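Autoinducer 2-binding protein LsrB (PDB 6DSP) binds the quorum-sensing signal autoinducer-2 in its tetrahydroxytetrahydrofuran form, as a receptor of the periplasmic solute-binding protein family. Local coordinates at residues A[160-163]-A[164-167]; A[195-199]-A[200-204]; A[222-225]-A[226-229]; A[231-234]-A[235-239]; A[252-255]-A[256-259]. One frame throughout, in Å; residues are numbered along the deposited sequence.

Interaction 1. Residues A[160-163]-A[164-167]; sequences YSNA and TVTD. With PAV ((2R,4S)-2-methyl-2,3,3,4-tetrahydroxytetrahydrofuran), chain C.
N162 OD1 takes two backbone N-H groups at once, in an Asx turn that leads toward helix 166-182. T164 N, two residues on, lies 2.9 Å from N162 OD1 and closes the Asx turn; V165 N adds a second bond, 2.8 Å from N162 OD1. The T164 donor arrives in the plane of the amide carbonyl, whereas the V165 donor is tilted 20° from it, so the two N-H groups share the oxygen from different directions. The N162 torsion (chi1 72°) sets CG between the backbone N and the carbonyl carbon, folding the amide back over the residues that follow. The two bonds probably restrict rotation of the amide. The V165 side chain crosses that of N162 at about a right angle, V165 CB lying 3.8 Å from N162 ND2. V165 CG1 also packs 3.5 Å from S161 OG, a hydroxyl that is hydrogen-bonded to Q168. V165 is the N-cap residue, and two residues on, in the first turn of the helix, D167 enters the ligand pocket: the ligand's O13 donates to D167 OD2 at 2.7 Å. The other carboxylate oxygen, OD1, forms a salt bridge with K29, which also bonds the ligand, and D167 N is bonded to S111 OG. From outside the turn, D88 bonds T164 OG1 and N169 ND2 bonds the carbonyls of N162 and V165. The turn thus connects strand 155-160, an inner strand of the four-stranded parallel sheet, to helix 166-182, and backbone bonds from Y160 and S161 tie it to residues 194-197 around the end of strand 187-195.

Interaction 2. Residues A[195-199]-A[200-204]; sequences YSNQD and AEQAI
A type I' beta turn from S196 to D199 runs directly into the first turn of helix 200-213, with D199 as the N-cap. N197 and Q198 both have positive phi, and D199 N closes the turn on S196 O. The helical bonding begins at once, with A203 N donating to D199 O at 2.8 Å and the donor nearly on the line of the carbonyl bond. The D199 side chain serves the same helix end: CG stands opposite the backbone N (chi1 -177°), and D199 OD1 accepts from Q202 N at 3.0 Å through its anti lone pair. A carboxylate here probably interacts favourably with the positive end of the helix dipole. S196 packs beneath, S196 CB lying 3.5 Å from A203 CA, a tight carbon contact, while its OG is bonded to H159. Backbone bonds from S196 to Y160 and from N197 to S161 join the turn to the neighbouring strand end. On the outer side, the extended Q202 side chain reaches back over the turn. There N197 ND2 donates to Q202 OE1 at 2.9 Å with an angle of 165°; the acceptor lies in the N197 amide plane, but the donor stands 36° out of the Q202 carbonyl plane.

Interaction 3. Residues A[222-225]-A[226-229]; sequences CNDS and TALP. With PAV ((2R,4S)-2-methyl-2,3,3,4-tetrahydroxytetrahydrofuran), chain C.
The autoinducer-2 pocket is lined here by N223, D224 and S225, on the loop that carries strand 219-222 into helix 227-237. S225 N donates to the ring oxygen O5 of the ligand at 2.9 Å, a backbone bond made in the loop that leads into the helix. Just before it, N223 is the centre of an inverse gamma turn, and D224 caps the helix start. The D224 carboxylate divides its work between its oxygens. D224 OD2 accepts from A227 N at 2.8 Å on its anti side and from T226 N at 2.9 Å, the latter from 65° above the carboxylate plane. CG lies opposite the backbone N (chi1 170°), which swings the group alongside these two amides. OD1 faces the ligand side and is bonded to Q168 NE2, itself a ligand donor, so D224, itself a pocket residue, probably steadies Q168. A water donates to D224 OD1 and to S225 OG, each at 2.8 Å, and is also bonded to T226 OG1, linking three side chains; S225 OG is further bonded to N33. The main chain adds L228 N to D224 O at 3.0 Å. Since P229 has no N-H to give, S225 O instead meets P229 CD at 3.1 Å. Behind the pocket, C222 CB packs 3.8 Å from L228 CB. Strand 219-222 lies between strands 155-160 and 246-249 in the parallel sheet, and the loop and helix that follow it reach its neighbours: A227 touches H159, N223 touches W171 of helix 166-182, and L228 touches M256.

Interaction 4. Residues A[231-234]-A[235-239]; sequences QAQA and AQNKG
Backbone hydrogen bonds four residues apart carry the last turns of helix 227-237. A235 N bonds Q231 O, Q236 N bonds A232 O, and N237 N bonds Q233 O, the last at 2.8 Å. K238 N still reaches A234 O at 3.1 Å, but its N-H...O angle has fallen to 139°. The ending is a Schellman motif: G239, with positive phi, is its C' residue, with G239 N bonded to Q236 O at 2.9 Å and L240 N to A235 O. Side-chain bonding is concentrated between two amides one turn apart. Q233 NE2 donates to N237 OD1 at 2.9 Å; the acceptor lies close to the Q233 amide plane, and the two amide planes are 57° apart. A bend at chi2 turns the Q233 chain along the helix toward N237. Among the packing contacts, A235 CB lies 3.5 Å from A232 O, and the helix face with Q231 and A235 rests on I247 of strand 246-249. Each amide uses its other end outward: Q233 OE1 bonds Y259 and N237 ND2 bonds E208. The Q233-N237 bond therefore joins two such links, and with both ends of each amide engaged, their orientations are well defined.

Interaction 5. Residues A[252-255]-A[256-259]; sequences SPNS and MKQY
M256, K257 and S255 bury the most surface in this turn, which leads into the short helix 257-261. M256 N donates to P253 O at 2.9 Å with an N-H...O angle of 154°, although the donor stands 57° above the carbonyl plane. The side chain bends at chi2 and chi3, bringing M256 SD to 3.8 Å from S255 O before the methyl end leads away from the turn. K257 is extended, and its chain runs beside that of N254 with both pointing the same way. K257 NZ donates to N254 OD1 at 2.8 Å, and K257 CG lies 3.3 Å from P253 O, so the aliphatic part covers the turn while the ammonium group binds at its end. That ammonium also bonds the carbonyl of Y345, and N254 ND2 bonds D346, which ties the turn to the C-terminal tail. S255 folds back within the turn: at chi1 71° its hydroxyl sits between the backbone N and the carbonyl carbon, and S255 OG donates to S252 O at 2.8 Å, in the carbonyl plane. Two waters extend the helical pattern where direct bonds are missing. One bridges N254 O and Q258 N; the other accepts from Y259 N and donates to S255 O at 2.8 Å. The turn follows strand 246-249, an outermost strand of the parallel sheet in this chain. M256 packs on P229 of helix 227-237 and on W268 of strand 268-270, while Y259 packs on A232 and P229 of that same helix.

Along the chain the five interactions follow one another without overlap, all in the half of the protein built on the parallel sheet of strands 187-195, 155-160, 219-222 and 246-249. Interactions 1, 2, 3 and 5 lie where strands give way to helices; interaction 4 is at the far end of helix 227-237, which interaction 3 begins. Interactions 2 and 3 have centres 9 Å apart, and interactions 1 and 3, about 12 Å apart, both touch the ligand. Interactions 4 and 5 touch, with centres 14 Å apart. Interactions 1 and 4, with centres 23 Å apart, do not touch. One side of the pocket is thus formed by loops after neighbouring strands, with interactions 4 and 5 packing farther out.

Interaction 1. Residues A[160-163]-A[164-167]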
loop_
_atom_site.group_PDB
_atom_site.type_symbol
_atom_site.label_atom_id
_atom_site.label_comp_id
_atom_site.label_asym_id
_atom_site.label_seq_id
_atom_site.Cartn_x
_atom_site.Cartn_y
_atom_site.Cartn_z
ATOM N N TYR A 160 0.012 -8.015 8.688
ATOM C CA TYR A 160 -0.071 -7.532 7.304
ATOM C C TYR A 160 -0.048 -8.728 6.354
ATOM O O TYR A 160 -0.401 -9.847 6.735
ATOM C CB TYR A 160 0.925 -6.395 7.050
ATOM C CG TYR A 160 2.392 -6.635 7.312
ATOM C CD1 TYR A 160 2.918 -6.563 8.595
ATOM C CD2 TYR A 160 3.265 -6.860 6.249
ATOM C CE1 TYR A 160 4.293 -6.683 8.804
ATOM C CE2 TYR A 160 4.627 -7.007 6.470
ATOM C CZ TYR A 160 5.126 -6.912 7.751
ATOM O OH TYR A 160 6.468 -7.007 7.988
ATOM N N SER A 161 0.317 -8.478 5.095
ATOM C CA SER A 161 0.117 -9.480 4.048
ATOM C C SER A 161 1.137 -10.610 4.088
ATOM O O SER A 161 0.765 -11.779 4.161
ATOM C CB SER A 161 0.092 -8.809 2.684
ATOM O OG SER A 161 1.326 -8.162 2.393
ATOM N N ASN A 162 2.421 -10.294 3.946
ATOM C CA ASN A 162 3.427 -11.336 3.804
ATOM C C ASN A 162 4.804 -10.744 4.095
ATOM O O ASN A 162 4.988 -9.519 4.105
ATOM C CB ASN A 162 3.348 -12.022 2.415
ATOM C CG ASN A 162 3.863 -11.116 1.284
ATOM O OD1 ASN A 162 5.036 -10.804 1.237
ATOM N ND2 ASN A 162 2.964 -10.670 0.388
ATOM N N ALA A 163 5.787 -11.635 4.290
ATOM C CA ALA A 163 7.100 -11.283 4.795
ATOM C C ALA A 163 8.025 -10.720 3.717
ATOM O O ALA A 163 9.129 -10.286 4.063
ATOM C CB ALA A 163 7.767 -12.512 5.400
ATOM N N THR A 164 7.640 -10.727 2.421
ATOM C CA THR A 164 8.578 -10.287 1.378
ATOM C C THR A 164 8.129 -9.073 0.588
ATOM O O THR A 164 8.983 -8.434 -0.011
ATOM C CB THR A 164 8.911 -11.412 0.392
ATOM O OG1 THR A 164 7.750 -11.731 -0.370
ATOM C CG2 THR A 164 9.410 -12.634 1.131
ATOM N N VAL A 165 6.838 -8.737 0.564
ATOM C CA VAL A 165 6.399 -7.632 -0.264
ATOM C C VAL A 165 7.171 -6.352 0.080
ATOM O O VAL A 165 7.418 -6.046 1.252
ATOM C CB VAL A 165 4.868 -7.475 -0.123
ATOM C CG1 VAL A 165 4.446 -7.068 1.283
ATOM C CG2 VAL A 165 4.337 -6.506 -1.169
ATOM N N THR A 166 7.493 -5.551 -0.922
ATOM C CA THR A 166 8.369 -4.403 -0.690
ATOM C C THR A 166 7.711 -3.326 0.169
ATOM O O THR A 166 8.320 -2.865 1.142
ATOM C CB THR A 166 8.850 -3.857 -2.017
ATOM O OG1 THR A 166 9.583 -4.897 -2.655
ATOM C CG2 THR A 166 9.709 -2.644 -1.831
ATOM N N ASP A 167 6.488 -2.888 -0.160
ATOM C CA ASP A 167 5.957 -1.720 0.530
ATOM C C ASP A 167 5.747 -1.974 2.024
ATOM O O ASP A 167 6.313 -1.271 2.887
ATOM C CB ASP A 167 4.704 -1.143 -0.160
ATOM C CG ASP A 167 3.484 -2.067 -0.177
ATOM O OD1 ASP A 167 3.595 -3.301 -0.026
ATOM O OD2 ASP A 167 2.392 -1.493 -0.386
HETATM O O2 PAV C . -1.547 -1.102 2.815
HETATM C C2 PAV C . -2.001 -1.285 1.458
HETATM C C1 PAV C . -3.210 -0.390 1.109
HETATM O O5 PAV C . -2.615 -2.691 1.470
HETATM C C5 PAV C . -2.563 -3.157 0.192
HETATM C C4 PAV C . -1.708 -2.175 -0.631
HETATM O O4 PAV C . -0.790 -2.884 -1.457
HETATM C C3 PAV C . -1.058 -1.333 0.471
HETATM O O3 PAV C . -0.777 -0.043 0.002
HETATM O O13 PAV C . 0.105 -1.972 0.948
#

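Interaction 2. Residues A[195-199]-A[200-204]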
loop_
_atom_site.group_PDB
_atom_site.type_symbol
_atom_site.label_atom_id
_atom_site.label_comp_id
_atom_site.label_asym_id
_atom_site.label_seq_id
_atom_site.Cartn_x
_atom_site.Cartn_y
_atom_site.Cartn_z
ATOM N N TYR A 195 0.729 -12.778 9.343
ATOM C CA TYR A 195 0.517 -12.614 7.906
ATOM C C TYR A 195 -0.779 -13.289 7.478
ATOM O O TYR A 195 -1.039 -14.445 7.835
ATOM C CB TYR A 195 1.678 -13.230 7.104
ATOM C CG TYR A 195 2.993 -12.564 7.416
ATOM C CD1 TYR A 195 3.171 -11.186 7.189
ATOM C CD2 TYR A 195 4.081 -13.315 7.883
ATOM C CE1 TYR A 195 4.404 -10.561 7.492
ATOM C CE2 TYR A 195 5.299 -12.707 8.186
ATOM C CZ TYR A 195 5.461 -11.341 7.977
ATOM O OH TYR A 195 6.669 -10.738 8.250
ATOM N N SER A 196 -1.586 -12.571 6.684
ATOM C CA SER A 196 -2.853 -13.123 6.191
ATOM C C SER A 196 -2.967 -13.137 4.671
ATOM O O SER A 196 -4.027 -13.523 4.145
ATOM C CB SER A 196 -4.075 -12.485 6.856
ATOM O OG SER A 196 -3.996 -11.070 6.827
ATOM N N ASN A 197 -1.903 -12.809 3.960
ATOM C CA ASN A 197 -1.779 -13.157 2.548
ATOM C C ASN A 197 -2.803 -12.485 1.656
ATOM O O ASN A 197 -3.069 -12.964 0.541
ATOM C CB ASN A 197 -1.752 -14.678 2.355
ATOM C CG ASN A 197 -0.717 -15.307 3.242
ATOM O OD1 ASN A 197 0.447 -15.022 3.096
ATOM N ND2 ASN A 197 -1.141 -16.134 4.170
ATOM N N GLN A 198 -3.366 -11.380 2.118
ATOM C CA GLN A 198 -4.393 -10.621 1.403
ATOM C C GLN A 198 -5.631 -11.448 1.106
ATOM O O GLN A 198 -6.383 -11.126 0.175
ATOM C CB GLN A 198 -3.838 -9.935 0.148
ATOM C CG GLN A 198 -2.690 -9.020 0.517
ATOM C CD GLN A 198 -2.051 -8.341 -0.651
ATOM O OE1 GLN A 198 -1.084 -8.852 -1.223
ATOM N NE2 GLN A 198 -2.612 -7.218 -1.048
ATOM N N ASP A 199 -5.871 -12.491 1.885
ATOM C CA ASP A 199 -7.061 -13.304 1.744
ATOM C C ASP A 199 -8.070 -12.829 2.795
ATOM O O ASP A 199 -7.783 -12.886 3.991
ATOM C CB ASP A 199 -6.680 -14.768 1.947
ATOM C CG ASP A 199 -7.849 -15.663 1.732
ATOM O OD1 ASP A 199 -8.749 -15.701 2.571
ATOM O OD2 ASP A 199 -7.923 -16.228 0.639
ATOM N N ALA A 200 -9.231 -12.350 2.348
ATOM C CA ALA A 200 -10.161 -11.700 3.248
ATOM C C ALA A 200 -10.607 -12.633 4.374
ATOM O O ALA A 200 -10.654 -12.222 5.545
ATOM C CB ALA A 200 -11.347 -11.152 2.456
ATOM N N GLU A 201 -10.937 -13.886 4.059
ATOM C CA GLU A 201 -11.361 -14.804 5.111
ATOM C C GLU A 201 -10.203 -15.157 6.043
ATOM O O GLU A 201 -10.386 -15.251 7.266
ATOM C CB GLU A 201 -12.009 -16.063 4.515
ATOM C CG GLU A 201 -13.306 -15.824 3.684
ATOM C CD GLU A 201 -14.510 -15.413 4.516
ATOM O OE1 GLU A 201 -15.561 -16.076 4.462
ATOM O OE2 GLU A 201 -14.433 -14.406 5.224
ATOM N N GLN A 202 -8.991 -15.306 5.500
ATOM C CA GLN A 202 -7.855 -15.611 6.362
ATOM C C GLN A 202 -7.504 -14.439 7.268
ATOM O O GLN A 202 -7.015 -14.647 8.390
ATOM C CB GLN A 202 -6.628 -16.042 5.532
ATOM C CG GLN A 202 -5.580 -16.548 6.517
ATOM C CD GLN A 202 -4.385 -17.229 5.956
ATOM O OE1 GLN A 202 -3.884 -16.851 4.899
ATOM N NE2 GLN A 202 -3.881 -18.244 6.693
ATOM N N ALA A 203 -7.718 -13.210 6.816
ATOM C CA ALA A 203 -7.404 -12.066 7.678
ATOM C C ALA A 203 -8.296 -12.050 8.904
ATOM O O ALA A 203 -7.848 -11.643 9.981
ATOM C CB ALA A 203 -7.580 -10.786 6.886
ATOM N N ILE A 204 -9.546 -12.501 8.772
ATOM C CA ILE A 204 -10.402 -12.638 9.943
ATOM C C ILE A 204 -9.862 -13.716 10.865
ATOM O O ILE A 204 -9.782 -13.526 12.087
ATOM C CB ILE A 204 -11.854 -12.957 9.541
ATOM C CG1 ILE A 204 -12.386 -11.870 8.613
ATOM C CG2 ILE A 204 -12.734 -13.153 10.776
ATOM C CD1 ILE A 204 -13.705 -12.262 7.919
#

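Interaction 3. Residues A[222-225]-A[226-229]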
loop_
_atom_site.group_PDB
_atom_site.type_symbol
_atom_site.label_atom_id
_atom_site.label_comp_id
_atom_site.label_asym_id
_atom_site.label_seq_id
_atom_site.Cartn_x
_atom_site.Cartn_y
_atom_site.Cartn_z
ATOM N N CYS A 222 -2.176 -2.857 11.499
ATOM C CA CYS A 222 -2.604 -3.648 10.336
ATOM C C CYS A 222 -2.297 -2.871 9.057
ATOM O O CYS A 222 -3.207 -2.296 8.444
ATOM C CB CYS A 222 -4.102 -3.927 10.446
ATOM S SG CYS A 222 -4.478 -4.913 11.915
ATOM N N ASN A 223 -1.013 -2.863 8.649
ATOM C CA ASN A 223 -0.557 -2.102 7.488
ATOM C C ASN A 223 -0.827 -2.815 6.163
ATOM O O ASN A 223 0.079 -3.014 5.350
ATOM C CB ASN A 223 0.932 -1.752 7.619
ATOM C CG ASN A 223 1.806 -2.969 7.977
ATOM O OD1 ASN A 223 1.468 -3.757 8.873
ATOM N ND2 ASN A 223 2.950 -3.078 7.323
ATOM N N ASP A 224 -2.091 -3.196 5.954
ATOM C CA ASP A 224 -2.528 -3.909 4.763
ATOM C C ASP A 224 -4.045 -3.786 4.676
ATOM O O ASP A 224 -4.749 -3.917 5.681
ATOM C CB ASP A 224 -2.110 -5.372 4.831
ATOM C CG ASP A 224 -2.762 -6.190 3.720
ATOM O OD1 ASP A 224 -2.321 -6.036 2.555
ATOM O OD2 ASP A 224 -3.736 -6.927 4.008
ATOM N N SER A 225 -4.546 -3.566 3.454
ATOM C CA SER A 225 -5.953 -3.281 3.202
ATOM C C SER A 225 -6.884 -4.479 3.433
ATOM O O SER A 225 -8.105 -4.287 3.451
ATOM C CB SER A 225 -6.174 -2.718 1.811
ATOM O OG SER A 225 -5.918 -3.698 0.840
ATOM N N THR A 226 -6.342 -5.688 3.567
ATOM C CA THR A 226 -7.107 -6.869 3.935
ATOM C C THR A 226 -6.978 -7.150 5.425
ATOM O O THR A 226 -7.974 -7.433 6.107
ATOM C CB THR A 226 -6.628 -8.110 3.140
ATOM O OG1 THR A 226 -6.570 -7.809 1.747
ATOM C CG2 THR A 226 -7.595 -9.243 3.312
ATOM N N ALA A 227 -5.758 -7.058 5.953
ATOM C CA ALA A 227 -5.570 -7.296 7.384
ATOM C C ALA A 227 -6.387 -6.346 8.242
ATOM O O ALA A 227 -6.905 -6.752 9.283
ATOM C CB ALA A 227 -4.102 -7.138 7.744
ATOM N N LEU A 228 -6.500 -5.065 7.847
ATOM C CA LEU A 228 -7.212 -4.113 8.698
ATOM C C LEU A 228 -8.691 -4.451 8.843
ATOM O O LEU A 228 -9.164 -4.593 9.980
ATOM C CB LEU A 228 -6.961 -2.677 8.213
ATOM C CG LEU A 228 -7.746 -1.643 9.038
ATOM C CD1 LEU A 228 -7.417 -1.712 10.555
ATOM C CD2 LEU A 228 -7.495 -0.237 8.518
ATOM N N PRO A 229 -9.476 -4.609 7.765
ATOM C CA PRO A 229 -10.884 -4.996 7.972
ATOM C C PRO A 229 -11.017 -6.387 8.554
ATOM O O PRO A 229 -11.936 -6.633 9.341
ATOM C CB PRO A 229 -11.510 -4.871 6.579
ATOM C CG PRO A 229 -10.310 -4.942 5.604
ATOM C CD PRO A 229 -9.182 -4.253 6.360
HETATM O O2 PAV C . -1.547 -1.102 2.815
HETATM C C2 PAV C . -2.001 -1.285 1.458
HETATM C C1 PAV C . -3.210 -0.390 1.109
HETATM O O5 PAV C . -2.615 -2.691 1.470
HETATM C C5 PAV C . -2.563 -3.157 0.192
HETATM C C4 PAV C . -1.708 -2.175 -0.631
HETATM O O4 PAV C . -0.790 -2.884 -1.457
HETATM C C3 PAV C . -1.058 -1.333 0.471
HETATM O O3 PAV C . -0.777 -0.043 0.002
HETATM O O13 PAV C . 0.105 -1.972 0.948
HETATM O O HOH W 1 -4.501 -6.108 0.856
#

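Interaction 4. Residues A[231-234]-A[235-239]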
loop_
_atom_site.group_PDB
_atom_site.type_symbol
_atom_site.label_atom_id
_atom_site.label_comp_id
_atom_site.label_asym_id
_atom_site.label_seq_id
_atom_site.Cartn_x
_atom_site.Cartn_y
_atom_site.Cartn_z
ATOM N N GLN A 231 -9.001 -7.733 10.788
ATOM C CA GLN A 231 -8.737 -7.607 12.216
ATOM C C GLN A 231 -9.907 -6.940 12.927
ATOM O O GLN A 231 -10.254 -7.313 14.050
ATOM C CB GLN A 231 -7.482 -6.776 12.408
ATOM C CG GLN A 231 -7.005 -6.771 13.876
ATOM C CD GLN A 231 -6.598 -8.162 14.299
ATOM O OE1 GLN A 231 -5.591 -8.685 13.806
ATOM N NE2 GLN A 231 -7.344 -8.762 15.243
ATOM N N ALA A 232 -10.514 -5.933 12.292
ATOM C CA ALA A 232 -11.697 -5.319 12.883
ATOM C C ALA A 232 -12.825 -6.342 13.008
ATOM O O ALA A 232 -13.499 -6.438 14.051
ATOM C CB ALA A 232 -12.144 -4.123 12.063
ATOM N N GLN A 233 -13.033 -7.148 11.962
ATOM C CA GLN A 233 -14.069 -8.180 12.041
ATOM C C GLN A 233 -13.762 -9.187 13.151
ATOM O O GLN A 233 -14.655 -9.611 13.897
ATOM C CB GLN A 233 -14.160 -8.893 10.691
ATOM C CG GLN A 233 -15.256 -9.938 10.680
ATOM C CD GLN A 233 -16.646 -9.330 10.746
ATOM O OE1 GLN A 233 -16.919 -8.322 10.057
ATOM N NE2 GLN A 233 -17.529 -9.917 11.552
ATOM N N ALA A 234 -12.482 -9.556 13.297
ATOM C CA ALA A 234 -12.106 -10.473 14.365
ATOM C C ALA A 234 -12.432 -9.891 15.736
ATOM O O ALA A 234 -12.930 -10.596 16.624
ATOM C CB ALA A 234 -10.616 -10.788 14.283
ATOM N N ALA A 235 -12.154 -8.599 15.925
ATOM C CA ALA A 235 -12.458 -7.952 17.189
ATOM C C ALA A 235 -13.954 -7.965 17.431
ATOM O O ALA A 235 -14.418 -8.295 18.528
ATOM C CB ALA A 235 -11.900 -6.533 17.167
ATOM N N GLN A 236 -14.733 -7.611 16.412
ATOM C CA GLN A 236 -16.182 -7.631 16.558
ATOM C C GLN A 236 -16.693 -9.046 16.861
ATOM O O GLN A 236 -17.566 -9.232 17.725
ATOM C CB GLN A 236 -16.796 -7.069 15.283
ATOM C CG GLN A 236 -18.268 -6.859 15.408
ATOM C CD GLN A 236 -18.814 -6.361 14.107
ATOM O OE1 GLN A 236 -18.642 -5.212 13.782
ATOM N NE2 GLN A 236 -19.408 -7.248 13.319
ATOM N N ASN A 237 -16.123 -10.060 16.201
ATOM C CA ASN A 237 -16.473 -11.460 16.485
ATOM C C ASN A 237 -16.219 -11.833 17.940
ATOM O O ASN A 237 -16.930 -12.678 18.495
ATOM C CB ASN A 237 -15.693 -12.407 15.572
ATOM C CG ASN A 237 -16.143 -12.345 14.133
ATOM O OD1 ASN A 237 -17.142 -11.724 13.793
ATOM N ND2 ASN A 237 -15.397 -13.013 13.265
ATOM N N LYS A 238 -15.200 -11.233 18.564
ATOM C CA LYS A 238 -14.893 -11.495 19.960
ATOM C C LYS A 238 -15.624 -10.544 20.904
ATOM O O LYS A 238 -15.416 -10.616 22.127
ATOM C CB LYS A 238 -13.385 -11.389 20.183
ATOM C CG LYS A 238 -12.953 -12.002 21.503
ATOM C CD LYS A 238 -11.449 -12.135 21.627
ATOM C CE LYS A 238 -10.990 -12.331 23.076
ATOM N NZ LYS A 238 -9.556 -12.769 23.208
ATOM N N GLY A 239 -16.509 -9.697 20.375
ATOM C CA GLY A 239 -17.300 -8.822 21.213
ATOM C C GLY A 239 -16.572 -7.581 21.658
ATOM O O GLY A 239 -17.060 -6.895 22.554
#

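Interaction 5. Residues A[252-255]-A[256-259]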
loop_
_atom_site.group_PDB
_atom_site.type_symbol
_atom_site.label_atom_id
_atom_site.label_comp_id
_atom_site.label_asym_id
_atom_site.label_seq_id
_atom_site.Cartn_x
_atom_site.Cartn_y
_atom_site.Cartn_z
ATOM N N SER A 252 -8.852 1.660 2.329
ATOM C CA SER A 252 -9.721 2.678 1.765
ATOM C C SER A 252 -10.939 2.874 2.675
ATOM O O SER A 252 -11.426 1.930 3.308
ATOM C CB SER A 252 -10.083 2.366 0.305
ATOM O OG SER A 252 -10.532 1.025 0.136
ATOM N N PRO A 253 -11.442 4.102 2.775
ATOM C CA PRO A 253 -12.391 4.410 3.860
ATOM C C PRO A 253 -13.737 3.721 3.750
ATOM O O PRO A 253 -14.298 3.348 4.790
ATOM C CB PRO A 253 -12.499 5.939 3.801
ATOM C CG PRO A 253 -12.079 6.293 2.374
ATOM C CD PRO A 253 -11.009 5.300 2.031
ATOM N N ASN A 254 -14.288 3.544 2.539
ATOM C CA ASN A 254 -15.595 2.896 2.476
ATOM C C ASN A 254 -15.561 1.514 3.127
ATOM O O ASN A 254 -16.556 1.098 3.736
ATOM C CB ASN A 254 -16.102 2.773 1.035
ATOM C CG ASN A 254 -16.596 4.091 0.454
ATOM O OD1 ASN A 254 -16.580 5.134 1.105
ATOM N ND2 ASN A 254 -17.034 4.045 -0.806
ATOM N N SER A 255 -14.432 0.795 3.023
ATOM C CA SER A 255 -14.371 -0.550 3.568
ATOM C C SER A 255 -14.387 -0.563 5.088
ATOM O O SER A 255 -14.631 -1.620 5.679
ATOM C CB SER A 255 -13.147 -1.312 3.039
ATOM O OG SER A 255 -11.957 -0.795 3.610
ATOM N N MET A 256 -14.121 0.583 5.741
ATOM C CA MET A 256 -14.020 0.635 7.195
ATOM C C MET A 256 -15.126 1.426 7.861
ATOM O O MET A 256 -15.182 1.430 9.095
ATOM C CB MET A 256 -12.674 1.229 7.642
ATOM C CG MET A 256 -11.447 0.478 7.127
ATOM S SD MET A 256 -11.397 -1.251 7.677
ATOM C CE MET A 256 -11.319 -1.024 9.480
ATOM N N LYS A 257 -15.992 2.102 7.103
ATOM C CA LYS A 257 -16.950 3.007 7.732
ATOM C C LYS A 257 -17.844 2.278 8.720
ATOM O O LYS A 257 -18.119 2.797 9.812
ATOM C CB LYS A 257 -17.786 3.726 6.685
ATOM C CG LYS A 257 -17.016 4.808 5.943
ATOM C CD LYS A 257 -17.873 5.364 4.846
ATOM C CE LYS A 257 -17.128 6.395 4.017
ATOM N NZ LYS A 257 -17.966 6.854 2.866
ATOM N N GLN A 258 -18.331 1.085 8.357
ATOM C CA GLN A 258 -19.251 0.394 9.253
ATOM C C GLN A 258 -18.560 -0.018 10.546
ATOM O O GLN A 258 -19.132 0.115 11.630
ATOM C CB GLN A 258 -19.892 -0.815 8.566
ATOM C CG GLN A 258 -21.048 -1.370 9.386
ATOM C CD GLN A 258 -22.150 -0.341 9.506
ATOM O OE1 GLN A 258 -22.472 0.134 10.606
ATOM N NE2 GLN A 258 -22.753 0.006 8.368
ATOM N N TYR A 259 -17.322 -0.515 10.453
ATOM C CA TYR A 259 -16.572 -0.846 11.662
ATOM C C TYR A 259 -16.398 0.377 12.541
ATOM O O TYR A 259 -16.460 0.284 13.772
ATOM C CB TYR A 259 -15.188 -1.420 11.316
ATOM C CG TYR A 259 -15.239 -2.787 10.648
ATOM C CD1 TYR A 259 -15.854 -3.870 11.279
ATOM C CD2 TYR A 259 -14.689 -2.993 9.360
ATOM C CE1 TYR A 259 -15.941 -5.106 10.656
ATOM C CE2 TYR A 259 -14.749 -4.240 8.732
ATOM C CZ TYR A 259 -15.389 -5.289 9.388
ATOM O OH TYR A 259 -15.458 -6.494 8.739
HETATM O O HOH W 2 -18.162 -0.091 5.608
HETATM O O HOH W 3 -16.746 -1.563 7.561
#